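PDB 4XJW: sialidase B from Streptococcus pneumoniae serotype 4, which removes terminal sialic acids linked alpha-2,3, alpha-2,6 or alpha-2,8 from oligosaccharides, glycoproteins and glycolipids, and acts as an intramolecular trans-sialidase. Local coordinates for residues Arg510-Thr516 / Tyr527-Ser533; Ala493-Phe497 / Lys539-Ile543; Ser463-Ile467 / Leu479-Gly485. The protein carries 1 engineered substitution. All blocks are in the same frame, centred on the assembly; numbering follows the deposited sequence.

Contact 1: residues Arg510-Thr516 / Tyr527-Ser533; sequences RDGVIRT and YMTSRDS
Arg515 reaches over to Thr529 and gives two N-H groups to a single oxygen: NE lies 2.9 Å and NH2 3.1 Å from Thr529 OG1. The bend at chi3 (-57°) turns the guanidinium back along the neighbouring strand, with Tyr527 CE1 over one face. The guanidinium and tyrosine ring planes are 33° apart, too far from parallel for a flat stack, and the closest carbon touch is Arg515 CD to Tyr527 CD1 at 3.5 Å. Arg515 NH1 bonds the carbonyl of Asp596. Outside the two segments, the carboxylate of that same aspartate forms salt bridges to both Arg510 and Arg531, which accounts for two guanidinium groups lying so close together.

Beneath these side chains runs an antiparallel ladder, with Ile514-Ser530 and Thr516-Met528 as its hydrogen-bonded pairs. Beyond its end, Ser533 N reaches Gly512 O (3.0 Å), tying the type II turn 510-513 to the loop of an Asp-box, whose Ser530 and Asp532 side chains both bond Thr536.

Strand 513-518 is flanked by 504-510 and 526-530, and 541-542 completes the sheet. Its Thr516 and Met528 face packs on Leu476 of strand 475-481, in the neighbouring sheet of the propeller.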
ATOM      1  N   ARG A 510      29.506  -3.814  -6.284  1.00 17.81           N
ATOM      2  CA  ARG A 510      30.401  -4.252  -7.343  1.00 21.52           C
ATOM      3  C   ARG A 510      30.391  -5.773  -7.288  1.00 20.50           C
ATOM      4  O   ARG A 510      29.750  -6.349  -6.423  1.00 15.38           O
ATOM      5  CB  ARG A 510      31.810  -3.695  -7.132  1.00 23.76           C
ATOM      6  CG  ARG A 510      32.388  -3.948  -5.750  1.00 25.10           C
ATOM      7  CD  ARG A 510      33.808  -3.410  -5.636  1.00 29.49           C
ATOM      8  NE  ARG A 510      34.362  -3.553  -4.288  1.00 25.21           N
ATOM      9  CZ  ARG A 510      35.202  -4.517  -3.924  1.00 22.91           C
ATOM     10  NH1 ARG A 510      35.596  -5.427  -4.807  1.00 32.95           N
ATOM     11  NH2 ARG A 510      35.658  -4.563  -2.680  1.00 32.71           N
ATOM     12  N   ASP A 511      31.089  -6.433  -8.197  1.00 19.60           N
ATOM     13  CA  ASP A 511      30.973  -7.879  -8.307  1.00 17.96           C
ATOM     14  C   ASP A 511      31.187  -8.685  -7.013  1.00 19.28           C
ATOM     15  O   ASP A 511      32.285  -8.723  -6.463  1.00 21.39           O
ATOM     16  CB  ASP A 511      31.890  -8.383  -9.416  1.00 22.52           C
ATOM     17  CG  ASP A 511      31.231  -9.428 -10.257  1.00 33.72           C
ATOM     18  OD1 ASP A 511      31.280 -10.608  -9.853  1.00 38.72           O
ATOM     19  OD2 ASP A 511      30.658  -9.068 -11.311  1.00 36.36           O
ATOM     20  N   GLY A 512      30.113  -9.308  -6.529  1.00 18.20           N
ATOM     21  CA  GLY A 512      30.183 -10.180  -5.366  1.00 17.69           C
ATOM     22  C   GLY A 512      30.046  -9.456  -4.045  1.00 16.62           C
ATOM     23  O   GLY A 512      30.001 -10.090  -2.997  1.00 16.33           O
ATOM     24  N   VAL A 513      29.981  -8.128  -4.109  1.00 14.71           N
ATOM     25  CA  VAL A 513      29.853  -7.282  -2.922  1.00 14.39           C
ATOM     26  C   VAL A 513      28.425  -6.769  -2.816  1.00 12.72           C
ATOM     27  O   VAL A 513      27.976  -5.998  -3.664  1.00 15.67           O
ATOM     28  CB  VAL A 513      30.807  -6.092  -2.990  1.00 14.11           C
ATOM     29  CG1 VAL A 513      30.711  -5.240  -1.732  1.00 16.02           C
ATOM     30  CG2 VAL A 513      32.243  -6.588  -3.192  1.00 18.50           C
ATOM     31  N   ILE A 514      27.727  -7.185  -1.762  1.00 11.86           N
ATOM     32  CA  ILE A 514      26.340  -6.809  -1.547  1.00 11.48           C
ATOM     33  C   ILE A 514      26.227  -5.933  -0.311  1.00 11.90           C
ATOM     34  O   ILE A 514      26.727  -6.293   0.763  1.00 13.46           O
ATOM     35  CB  ILE A 514      25.467  -8.048  -1.323  1.00 11.83           C
ATOM     36  CG1 ILE A 514      25.598  -9.038  -2.478  1.00 14.27           C
ATOM     37  CG2 ILE A 514      24.001  -7.655  -1.139  1.00 11.10           C
ATOM     38  CD1 ILE A 514      25.005 -10.405  -2.161  1.00 13.83           C
ATOM     39  N   ARG A 515      25.582  -4.780  -0.442  1.00  9.41           N
ATOM     40  CA  ARG A 515      25.229  -4.032   0.758  1.00 10.04           C
ATOM     41  C   ARG A 515      23.731  -4.109   0.995  1.00 11.46           C
ATOM     42  O   ARG A 515      22.935  -3.882   0.088  1.00 11.20           O
ATOM     43  CB  ARG A 515      25.682  -2.583   0.713  1.00 11.46           C
ATOM     44  CG  ARG A 515      25.319  -1.844   2.013  1.00 14.39           C
ATOM     45  CD  ARG A 515      26.284  -0.745   2.326  1.00 12.64           C
ATOM     46  NE  ARG A 515      27.637  -1.266   2.421  1.00 14.65           N
ATOM     47  CZ  ARG A 515      28.722  -0.525   2.250  1.00 17.93           C
ATOM     48  NH1 ARG A 515      28.601   0.767   1.992  1.00 18.96           N
ATOM     49  NH2 ARG A 515      29.924  -1.079   2.322  1.00 16.61           N
ATOM     50  N   THR A 516      23.367  -4.460   2.228  1.00 10.73           N
ATOM     51  CA  THR A 516      21.970  -4.570   2.638  1.00 11.23           C
ATOM     52  C   THR A 516      21.620  -3.401   3.538  1.00 12.11           C
ATOM     53  O   THR A 516      22.310  -3.170   4.523  1.00 12.67           O
ATOM     54  CB  THR A 516      21.746  -5.871   3.396  1.00  9.66           C
ATOM     55  OG1 THR A 516      22.111  -6.982   2.563  1.00 11.64           O
ATOM     56  CG2 THR A 516      20.290  -6.011   3.806  1.00 11.72           C
ATOM     57  N   TYR A 527      22.975  -0.938   8.009  1.00 15.23           N
ATOM     58  CA  TYR A 527      23.473  -1.698   6.872  1.00 13.38           C
ATOM     59  C   TYR A 527      24.541  -2.695   7.263  1.00 14.70           C
ATOM     60  O   TYR A 527      25.174  -2.565   8.315  1.00 17.43           O
ATOM     61  CB  TYR A 527      23.949  -0.775   5.738  1.00 14.08           C
ATOM     62  CG  TYR A 527      25.154   0.080   6.058  1.00 15.46           C
ATOM     63  CD1 TYR A 527      26.436  -0.387   5.818  1.00 14.82           C
ATOM     64  CD2 TYR A 527      25.001   1.358   6.582  1.00 17.71           C
ATOM     65  CE1 TYR A 527      27.537   0.388   6.096  1.00 16.78           C
ATOM     66  CE2 TYR A 527      26.092   2.149   6.862  1.00 18.74           C
ATOM     67  CZ  TYR A 527      27.365   1.649   6.614  1.00 18.96           C
ATOM     68  OH  TYR A 527      28.468   2.423   6.889  1.00 22.73           O
ATOM     69  N   MET A 528      24.693  -3.716   6.432  1.00 13.73           N
ATOM     70  CA  MET A 528      25.766  -4.687   6.548  1.00 13.64           C
ATOM     71  C   MET A 528      26.225  -5.015   5.139  1.00 14.40           C
ATOM     72  O   MET A 528      25.517  -4.731   4.168  1.00 14.06           O
ATOM     73  CB  MET A 528      25.306  -5.959   7.264  1.00 14.31           C
ATOM     74  CG  MET A 528      24.094  -6.649   6.649  1.00 14.46           C
ATOM     75  SD  MET A 528      23.729  -8.280   7.350  1.00 13.24           S
ATOM     76  CE  MET A 528      23.215  -7.832   9.006  1.00 11.22           C
ATOM     77  N   THR A 529      27.394  -5.632   5.026  1.00 12.65           N
ATOM     78  CA  THR A 529      27.997  -5.912   3.725  1.00 12.84           C
ATOM     79  C   THR A 529      28.479  -7.349   3.637  1.00 15.87           C
ATOM     80  O   THR A 529      29.041  -7.888   4.606  1.00 16.45           O
ATOM     81  CB  THR A 529      29.193  -4.985   3.470  1.00 12.87           C
ATOM     82  OG1 THR A 529      28.792  -3.619   3.628  1.00 14.23           O
ATOM     83  CG2 THR A 529      29.786  -5.191   2.065  1.00 16.54           C
ATOM     84  N   SER A 530      28.264  -7.961   2.473  1.00 12.73           N
ATOM     85  CA  SER A 530      28.863  -9.252   2.153  1.00 12.92           C
ATOM     86  C   SER A 530      29.852  -9.044   1.010  1.00 15.58           C
ATOM     87  O   SER A 530      29.594  -8.256   0.105  1.00 14.24           O
ATOM     88  CB  SER A 530      27.795 -10.262   1.734  1.00 13.73           C
ATOM     89  OG  SER A 530      28.383 -11.477   1.287  1.00 14.30           O
ATOM     90  N   ARG A 531      30.975  -9.755   1.056  1.00 14.98           N
ATOM     91  CA  ARG A 531      31.990  -9.666   0.006  1.00 16.90           C
ATOM     92  C   ARG A 531      32.257 -11.036  -0.598  1.00 19.90           C
ATOM     93  O   ARG A 531      33.296 -11.261  -1.234  1.00 18.45           O
ATOM     94  CB  ARG A 531      33.274  -9.059   0.570  1.00 19.83           C
ATOM     95  CG  ARG A 531      33.096  -7.638   1.064  1.00 22.56           C
ATOM     96  CD  ARG A 531      34.358  -7.060   1.669  1.00 28.83           C
ATOM     97  NE  ARG A 531      34.168  -5.654   2.016  1.00 30.95           N
ATOM     98  CZ  ARG A 531      34.211  -4.661   1.133  1.00 31.12           C
ATOM     99  NH1 ARG A 531      34.437  -4.917  -0.150  1.00 33.80           N
ATOM    100  NH2 ARG A 531      34.017  -3.409   1.525  1.00 36.13           N
ATOM    101  N   ASP A 532      31.313 -11.952  -0.405  1.00 17.09           N
ATOM    102  CA  ASP A 532      31.405 -13.289  -0.970  1.00 18.47           C
ATOM    103  C   ASP A 532      30.053 -13.756  -1.491  1.00 18.03           C
ATOM    104  O   ASP A 532      29.678 -14.914  -1.322  1.00 18.45           O
ATOM    105  CB  ASP A 532      31.966 -14.288   0.051  1.00 18.32           C
ATOM    106  CG  ASP A 532      31.214 -14.275   1.369  1.00 20.86           C
ATOM    107  OD1 ASP A 532      30.106 -13.696   1.440  1.00 18.12           O
ATOM    108  OD2 ASP A 532      31.732 -14.862   2.344  1.00 23.48           O
ATOM    109  N   SER A 533      29.330 -12.834  -2.121  1.00 15.02           N
ATOM    110  CA  SER A 533      28.052 -13.153  -2.756  1.00 16.55           C
ATOM    111  C   SER A 533      26.996 -13.708  -1.790  1.00 15.49           C
ATOM    112  O   SER A 533      26.175 -14.554  -2.163  1.00 15.20           O
ATOM    113  CB  SER A 533      28.282 -14.122  -3.920  1.00 18.99           C
ATOM    114  OG  SER A 533      29.011 -13.490  -4.959  1.00 17.91           O
TER

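Contact 2: residues Ala493-Phe497 / Lys539-Ile543; sequences ASIPF and KVSYI
Val540 pushes its CG2 methyl into a shallow hollow on the 493-497 segment. Pro496 CD, 3.7 Å from Val540 CG2, forms the nearest wall; Ile495 CG2 stands 4.2 Å from that same methyl, and the carbonyl oxygen of Ser494 closes the hollow at 4.1 Å from Val540 CG2. The valine methyl and the CD edge of the proline approach each other from facing sides. With chi1 at 173°, it is CG1 that lies anti to the backbone N, which leaves CG2 beside that nitrogen and directed at the hollow.

A second bump lies further along, where the phenol end of Tyr542 fits into the notch between Pro496 and Phe497. Its OH is 4.0 Å from Pro496 CG and 3.3 Å from Phe497 CZ. The two rings come from opposite directions and meet rim to rim: Phe497 CZ sits near the plane of the tyrosine ring, Tyr542 CE1 near that of the phenylalanine, and these two carbons are 4.0 Å apart. This is neither an offset stack nor a T-shaped pair.

The backbones stay well separated, with 6.9 Å between the CA atoms of Ile495 and Val540, so side chains bridge the gap between two sheets. Phe518 of strand 513-518 touches both Ile495 and Val540, while Phe497 also rests on Thr520, Thr521 and Thr522, about 9 Å between side chains from Arg519, a likely substrate-binding residue.

No hydrogen bond or salt bridge crosses here, and just 177 Å² is buried, both sides summed. The join between these propeller blades therefore depends at this point on van der Waals fit: a methyl in a hollow and a hydroxyl seated against carbon, with no directional bond across the two segments to fix the spacing.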
ATOM      1  N   ALA A 493      22.584 -13.648   9.453  1.00 15.12           N
ATOM      2  CA  ALA A 493      23.392 -12.513   9.857  1.00 15.95           C
ATOM      3  C   ALA A 493      22.785 -11.900  11.112  1.00 19.32           C
ATOM      4  O   ALA A 493      21.690 -11.342  11.079  1.00 16.88           O
ATOM      5  CB  ALA A 493      23.457 -11.490   8.748  1.00 17.89           C
ATOM      6  N   SER A 494      23.482 -12.028  12.236  1.00 17.74           N
ATOM      7  CA  SER A 494      22.967 -11.510  13.502  1.00 18.68           C
ATOM      8  C   SER A 494      22.802 -10.002  13.458  1.00 17.17           C
ATOM      9  O   SER A 494      23.617  -9.305  12.859  1.00 19.45           O
ATOM     10  CB  SER A 494      23.921 -11.881  14.634  1.00 22.31           C
ATOM     11  OG  SER A 494      23.597 -13.148  15.161  1.00 32.60           O
ATOM     12  N   ILE A 495      21.749  -9.500  14.095  1.00 18.84           N
ATOM     13  CA  ILE A 495      21.541  -8.064  14.202  1.00 18.03           C
ATOM     14  C   ILE A 495      21.292  -7.683  15.659  1.00 21.03           C
ATOM     15  O   ILE A 495      20.670  -8.447  16.408  1.00 22.05           O
ATOM     16  CB  ILE A 495      20.398  -7.559  13.260  1.00 17.88           C
ATOM     17  CG1 ILE A 495      19.067  -8.242  13.592  1.00 19.76           C
ATOM     18  CG2 ILE A 495      20.766  -7.777  11.796  1.00 19.02           C
ATOM     19  CD1 ILE A 495      17.919  -7.819  12.668  1.00 21.68           C
ATOM     20  N   PRO A 496      21.779  -6.502  16.073  1.00 20.45           N
ATOM     21  CA  PRO A 496      21.704  -6.114  17.493  1.00 27.50           C
ATOM     22  C   PRO A 496      20.271  -5.833  17.961  1.00 24.48           C
ATOM     23  O   PRO A 496      20.055  -4.893  18.729  1.00 32.52           O
ATOM     24  CB  PRO A 496      22.531  -4.819  17.548  1.00 32.70           C
ATOM     25  CG  PRO A 496      23.328  -4.783  16.264  1.00 32.94           C
ATOM     26  CD  PRO A 496      22.487  -5.498  15.259  1.00 26.00           C
ATOM     27  N   PHE A 497      19.317  -6.654  17.527  1.00 28.44           N
ATOM     28  CA  PHE A 497      17.903  -6.380  17.741  1.00 26.99           C
ATOM     29  C   PHE A 497      17.109  -7.622  18.088  1.00 31.72           C
ATOM     30  O   PHE A 497      17.265  -8.669  17.458  1.00 33.42           O
ATOM     31  CB  PHE A 497      17.291  -5.734  16.490  1.00 26.58           C
ATOM     32  CG  PHE A 497      17.968  -4.464  16.082  1.00 24.19           C
ATOM     33  CD1 PHE A 497      17.805  -3.313  16.836  1.00 26.88           C
ATOM     34  CD2 PHE A 497      18.781  -4.422  14.955  1.00 30.01           C
ATOM     35  CE1 PHE A 497      18.436  -2.143  16.478  1.00 22.75           C
ATOM     36  CE2 PHE A 497      19.419  -3.248  14.586  1.00 30.13           C
ATOM     37  CZ  PHE A 497      19.249  -2.108  15.356  1.00 28.42           C
ATOM     38  N   LYS A 539      29.595  -7.002  10.425  1.00 18.08           N
ATOM     39  CA  LYS A 539      28.874  -6.355  11.501  1.00 18.41           C
ATOM     40  C   LYS A 539      27.979  -5.244  10.947  1.00 20.31           C
ATOM     41  O   LYS A 539      28.087  -4.848   9.771  1.00 18.04           O
ATOM     42  CB  LYS A 539      29.831  -5.791  12.555  1.00 22.22           C
ATOM     43  CG  LYS A 539      30.799  -6.805  13.131  1.00 33.49           C
ATOM     44  CD  LYS A 539      30.085  -8.044  13.650  1.00 37.24           C
ATOM     45  CE  LYS A 539      30.804  -8.590  14.869  1.00 37.68           C
ATOM     46  NZ  LYS A 539      32.279  -8.447  14.698  1.00 38.39           N
ATOM     47  N   VAL A 540      27.103  -4.749  11.808  1.00 17.48           N
ATOM     48  CA  VAL A 540      26.111  -3.745  11.450  1.00 14.18           C
ATOM     49  C   VAL A 540      26.636  -2.333  11.678  1.00 19.94           C
ATOM     50  O   VAL A 540      27.259  -2.052  12.707  1.00 20.29           O
ATOM     51  CB  VAL A 540      24.826  -3.957  12.259  1.00 15.24           C
ATOM     52  CG1 VAL A 540      23.824  -2.842  12.037  1.00 16.52           C
ATOM     53  CG2 VAL A 540      24.223  -5.324  11.951  1.00 18.64           C
ATOM     54  N   SER A 541      26.409  -1.461  10.703  1.00 17.19           N
ATOM     55  CA  SER A 541      26.672  -0.032  10.835  1.00 15.65           C
ATOM     56  C   SER A 541      25.375   0.736  10.615  1.00 16.03           C
ATOM     57  O   SER A 541      24.356   0.146  10.246  1.00 15.66           O
ATOM     58  CB  SER A 541      27.709   0.416   9.812  1.00 18.47           C
ATOM     59  OG  SER A 541      28.960  -0.177  10.083  1.00 23.12           O
ATOM     60  N   TYR A 542      25.414   2.047  10.834  1.00 17.64           N
ATOM     61  CA  TYR A 542      24.241   2.890  10.680  1.00 16.30           C
ATOM     62  C   TYR A 542      24.518   4.098   9.814  1.00 17.86           C
ATOM     63  O   TYR A 542      25.633   4.603   9.767  1.00 24.80           O
ATOM     64  CB  TYR A 542      23.702   3.334  12.048  1.00 17.96           C
ATOM     65  CG  TYR A 542      23.336   2.176  12.935  1.00 22.75           C
ATOM     66  CD1 TYR A 542      22.054   1.636  12.911  1.00 22.12           C
ATOM     67  CD2 TYR A 542      24.274   1.610  13.791  1.00 21.82           C
ATOM     68  CE1 TYR A 542      21.720   0.566  13.714  1.00 21.14           C
ATOM     69  CE2 TYR A 542      23.949   0.542  14.597  1.00 25.31           C
ATOM     70  CZ  TYR A 542      22.668   0.028  14.559  1.00 28.21           C
ATOM     71  OH  TYR A 542      22.340  -1.037  15.361  1.00 31.34           O
ATOM     72  N   ILE A 543      23.487   4.547   9.109  1.00 14.98           N
ATOM     73  CA  ILE A 543      23.558   5.768   8.340  1.00 16.87           C
ATOM     74  C   ILE A 543      23.212   6.929   9.266  1.00 24.09           C
ATOM     75  O   ILE A 543      22.132   6.954   9.852  1.00 18.25           O
ATOM     76  CB  ILE A 543      22.572   5.700   7.145  1.00 18.72           C
ATOM     77  CG1 ILE A 543      22.951   4.538   6.227  1.00 21.45           C
ATOM     78  CG2 ILE A 543      22.499   7.030   6.395  1.00 21.15           C
ATOM     79  CD1 ILE A 543      21.939   4.276   5.123  1.00 22.15           C
TER

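Contact 3: residues Ser463-Ile467 / Leu479-Gly485; sequences SNRLI and LISDDSG
Arg465 and Asp482 meet side-on in a two-pronged salt bridge: NE lies 2.9 Å from Asp482 OD1, NH2 lies 3.0 Å from Asp482 OD2, and each oxygen uses its syn lone pair. The guanidinium and carboxylate are nearly coplanar, 11° apart, and both bonds are close to straight. Arg465 runs out with CG anti to the backbone N, then folds at chi3 (-74°), which lays the guanidinium across Ile480; CG2 of that residue sits 3.3 Å above the plane, toward the rim. Hydrocarbon on one face and the carboxylate at the edge together limit its rotation, and Arg465 NH1 finds Glu535 and the carbonyl of Ser533 beyond.

Next along, Ile467 and Ile480 share one rotamer and lie side by side, their CG1 atoms 4.1 Å apart, in a non-hydrogen-bonded pair. Leu466 and Ser481 form the adjoining hydrogen-bonded pair, and Leu466 CD1 leans toward Ser484 CA (4.2 Å). A water spans the mouth of the hairpin, donating a hydrogen bond to Asn464 O and accepting one from Ser484 N.

Ser481 holds OG anti to its own nitrogen (chi1 174°), carrying the hydroxyl into the loop, where it accepts from Asp483 N in an ST turn and from Gly485 N at 2.9 Å, and bonds Thr487 O. Asp483 in turn bonds Thr487 OG1, and Gly485 adopts a positive phi. Ser481, Asp483, Gly485, Thr487 and Trp488 spell the S-x-D-x-G-x-T-W pattern of an Asp-box (BNR) turn, the repeated hairpin of the sialidase beta-propeller.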
ATOM      1  N   SER A 463      26.954 -14.230 -11.620  1.00 16.61           N
ATOM      2  CA  SER A 463      26.582 -15.625 -11.404  1.00 15.07           C
ATOM      3  C   SER A 463      25.073 -15.752 -11.512  1.00 13.67           C
ATOM      4  O   SER A 463      24.376 -14.753 -11.702  1.00 17.68           O
ATOM      5  CB  SER A 463      27.044 -16.109 -10.037  1.00 13.74           C
ATOM      6  OG  SER A 463      26.240 -15.545  -9.019  1.00 14.43           O
ATOM      7  N   ASN A 464      24.570 -16.978 -11.395  1.00 15.57           N
ATOM      8  CA  ASN A 464      23.135 -17.233 -11.448  1.00 14.83           C
ATOM      9  C   ASN A 464      22.483 -17.219 -10.068  1.00 13.39           C
ATOM     10  O   ASN A 464      21.333 -17.635  -9.908  1.00 13.59           O
ATOM     11  CB  ASN A 464      22.851 -18.560 -12.160  1.00 15.40           C
ATOM     12  CG  ASN A 464      23.130 -18.487 -13.649  1.00 16.06           C
ATOM     13  OD1 ASN A 464      23.784 -19.373 -14.221  1.00 18.20           O
ATOM     14  ND2 ASN A 464      22.646 -17.430 -14.289  1.00 15.89           N
ATOM     15  N   ARG A 465      23.217 -16.732  -9.075  1.00 12.48           N
ATOM     16  CA  ARG A 465      22.737 -16.746  -7.701  1.00 10.74           C
ATOM     17  C   ARG A 465      21.559 -15.800  -7.490  1.00 11.35           C
ATOM     18  O   ARG A 465      21.587 -14.647  -7.923  1.00 12.80           O
ATOM     19  CB  ARG A 465      23.870 -16.399  -6.730  1.00 12.41           C
ATOM     20  CG  ARG A 465      23.406 -16.235  -5.285  1.00 13.49           C
ATOM     21  CD  ARG A 465      24.547 -16.378  -4.314  1.00 13.09           C
ATOM     22  NE  ARG A 465      24.949 -17.777  -4.183  1.00 14.27           N
ATOM     23  CZ  ARG A 465      25.754 -18.232  -3.228  1.00 18.67           C
ATOM     24  NH1 ARG A 465      26.244 -17.399  -2.327  1.00 20.07           N
ATOM     25  NH2 ARG A 465      26.062 -19.520  -3.173  1.00 17.72           N
ATOM     26  N   LEU A 466      20.530 -16.308  -6.816  1.00 12.46           N
ATOM     27  CA  LEU A 466      19.401 -15.500  -6.362  1.00 11.91           C
ATOM     28  C   LEU A 466      19.381 -15.398  -4.846  1.00 13.29           C
ATOM     29  O   LEU A 466      19.609 -16.387  -4.142  1.00 12.82           O
ATOM     30  CB  LEU A 466      18.095 -16.135  -6.807  1.00 11.62           C
ATOM     31  CG  LEU A 466      18.050 -16.467  -8.289  1.00 12.59           C
ATOM     32  CD1 LEU A 466      16.793 -17.262  -8.564  1.00 15.94           C
ATOM     33  CD2 LEU A 466      18.098 -15.189  -9.132  1.00 12.89           C
ATOM     34  N   ILE A 467      19.106 -14.203  -4.336  1.00 10.29           N
ATOM     35  CA  ILE A 467      19.003 -14.010  -2.890  1.00 10.62           C
ATOM     36  C   ILE A 467      17.738 -13.249  -2.528  1.00 11.66           C
ATOM     37  O   ILE A 467      17.454 -12.184  -3.095  1.00 10.47           O
ATOM     38  CB  ILE A 467      20.203 -13.243  -2.311  1.00  9.58           C
ATOM     39  CG1 ILE A 467      21.522 -13.913  -2.694  1.00 12.84           C
ATOM     40  CG2 ILE A 467      20.076 -13.135  -0.764  1.00 12.68           C
ATOM     41  CD1 ILE A 467      22.735 -13.267  -2.033  1.00 13.45           C
ATOM     42  N   LEU A 479      17.858 -15.974   2.066  1.00 12.44           N
ATOM     43  CA  LEU A 479      17.550 -17.226   1.397  1.00 14.58           C
ATOM     44  C   LEU A 479      18.226 -17.229   0.031  1.00 11.55           C
ATOM     45  O   LEU A 479      17.973 -16.353  -0.811  1.00 12.24           O
ATOM     46  CB  LEU A 479      16.035 -17.412   1.275  1.00 12.78           C
ATOM     47  CG  LEU A 479      15.267 -17.268   2.590  1.00 17.29           C
ATOM     48  CD1 LEU A 479      13.808 -17.626   2.388  1.00 16.14           C
ATOM     49  CD2 LEU A 479      15.892 -18.147   3.675  1.00 15.68           C
ATOM     50  N   ILE A 480      19.093 -18.215  -0.188  1.00 12.35           N
ATOM     51  CA  ILE A 480      19.927 -18.266  -1.376  1.00 11.59           C
ATOM     52  C   ILE A 480      19.594 -19.487  -2.218  1.00 15.76           C
ATOM     53  O   ILE A 480      19.487 -20.601  -1.689  1.00 15.93           O
ATOM     54  CB  ILE A 480      21.413 -18.296  -0.981  1.00 14.64           C
ATOM     55  CG1 ILE A 480      21.773 -17.069  -0.146  1.00 14.36           C
ATOM     56  CG2 ILE A 480      22.311 -18.347  -2.215  1.00 15.89           C
ATOM     57  CD1 ILE A 480      23.211 -17.069   0.356  1.00 18.42           C
ATOM     58  N   SER A 481      19.421 -19.272  -3.525  1.00 13.22           N
ATOM     59  CA  SER A 481      19.275 -20.364  -4.492  1.00 14.14           C
ATOM     60  C   SER A 481      20.207 -20.170  -5.668  1.00 16.50           C
ATOM     61  O   SER A 481      20.287 -19.078  -6.242  1.00 15.08           O
ATOM     62  CB  SER A 481      17.836 -20.473  -5.010  1.00 15.81           C
ATOM     63  OG  SER A 481      17.759 -21.459  -6.040  1.00 15.19           O
ATOM     64  N   ASP A 482      20.888 -21.243  -6.045  1.00 15.74           N
ATOM     65  CA  ASP A 482      21.750 -21.229  -7.211  1.00 17.98           C
ATOM     66  C   ASP A 482      21.154 -22.054  -8.350  1.00 19.33           C
ATOM     67  O   ASP A 482      21.794 -22.256  -9.383  1.00 19.39           O
ATOM     68  CB  ASP A 482      23.138 -21.758  -6.833  1.00 19.18           C
ATOM     69  CG  ASP A 482      23.868 -20.844  -5.870  1.00 19.70           C
ATOM     70  OD1 ASP A 482      23.789 -19.616  -6.047  1.00 19.12           O
ATOM     71  OD2 ASP A 482      24.523 -21.353  -4.935  1.00 23.05           O
ATOM     72  N   ASP A 483      19.924 -22.525  -8.163  1.00 19.94           N
ATOM     73  CA  ASP A 483      19.253 -23.323  -9.185  1.00 18.09           C
ATOM     74  C   ASP A 483      17.817 -22.881  -9.485  1.00 20.39           C
ATOM     75  O   ASP A 483      16.903 -23.706  -9.501  1.00 19.20           O
ATOM     76  CB  ASP A 483      19.276 -24.814  -8.812  1.00 22.05           C
ATOM     77  CG  ASP A 483      18.621 -25.097  -7.472  1.00 21.82           C
ATOM     78  OD1 ASP A 483      18.098 -24.149  -6.842  1.00 17.26           O
ATOM     79  OD2 ASP A 483      18.604 -26.279  -7.061  1.00 22.51           O
ATOM     80  N   SER A 484      17.627 -21.587  -9.727  1.00 19.30           N
ATOM     81  CA  SER A 484      16.341 -21.074 -10.200  1.00 17.65           C
ATOM     82  C   SER A 484      15.225 -21.258  -9.174  1.00 15.34           C
ATOM     83  O   SER A 484      14.050 -21.321  -9.525  1.00 17.89           O
ATOM     84  CB  SER A 484      15.955 -21.736 -11.540  1.00 18.22           C
ATOM     85  OG  SER A 484      17.030 -21.716 -12.468  1.00 16.94           O
ATOM     86  N   GLY A 485      15.598 -21.352  -7.904  1.00 17.10           N
ATOM     87  CA  GLY A 485      14.620 -21.470  -6.837  1.00 17.29           C
ATOM     88  C   GLY A 485      14.165 -22.895  -6.571  1.00 17.99           C
ATOM     89  O   GLY A 485      13.227 -23.119  -5.800  1.00 20.42           O
TER
HETATM   90  O   HOH W   1      19.412 -19.709 -10.628  1.00 18.43           O

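How the contacts relate
From the N-terminal side, contact 3 comes first: 463-467 and 479-485 close the hairpin of strands 466-472 and 475-481 before either other contact opens. The chain then passes through strand 489-494 and starts contact 2 at 493-497. Contact 1, the hairpin 510-516 with 527-533, opens and closes inside that larger loop, which ends at 539-543. Contacts 1 and 3 thus secure hairpins within two successive sheets, and contact 2 spans the two. They also touch one another: Ile514 packs on Ile467 between contacts 1 and 3, while Tyr527 N pairs with Ser541 O, and Met528 packs on Ala493 and Ile495, between contacts 1 and 2.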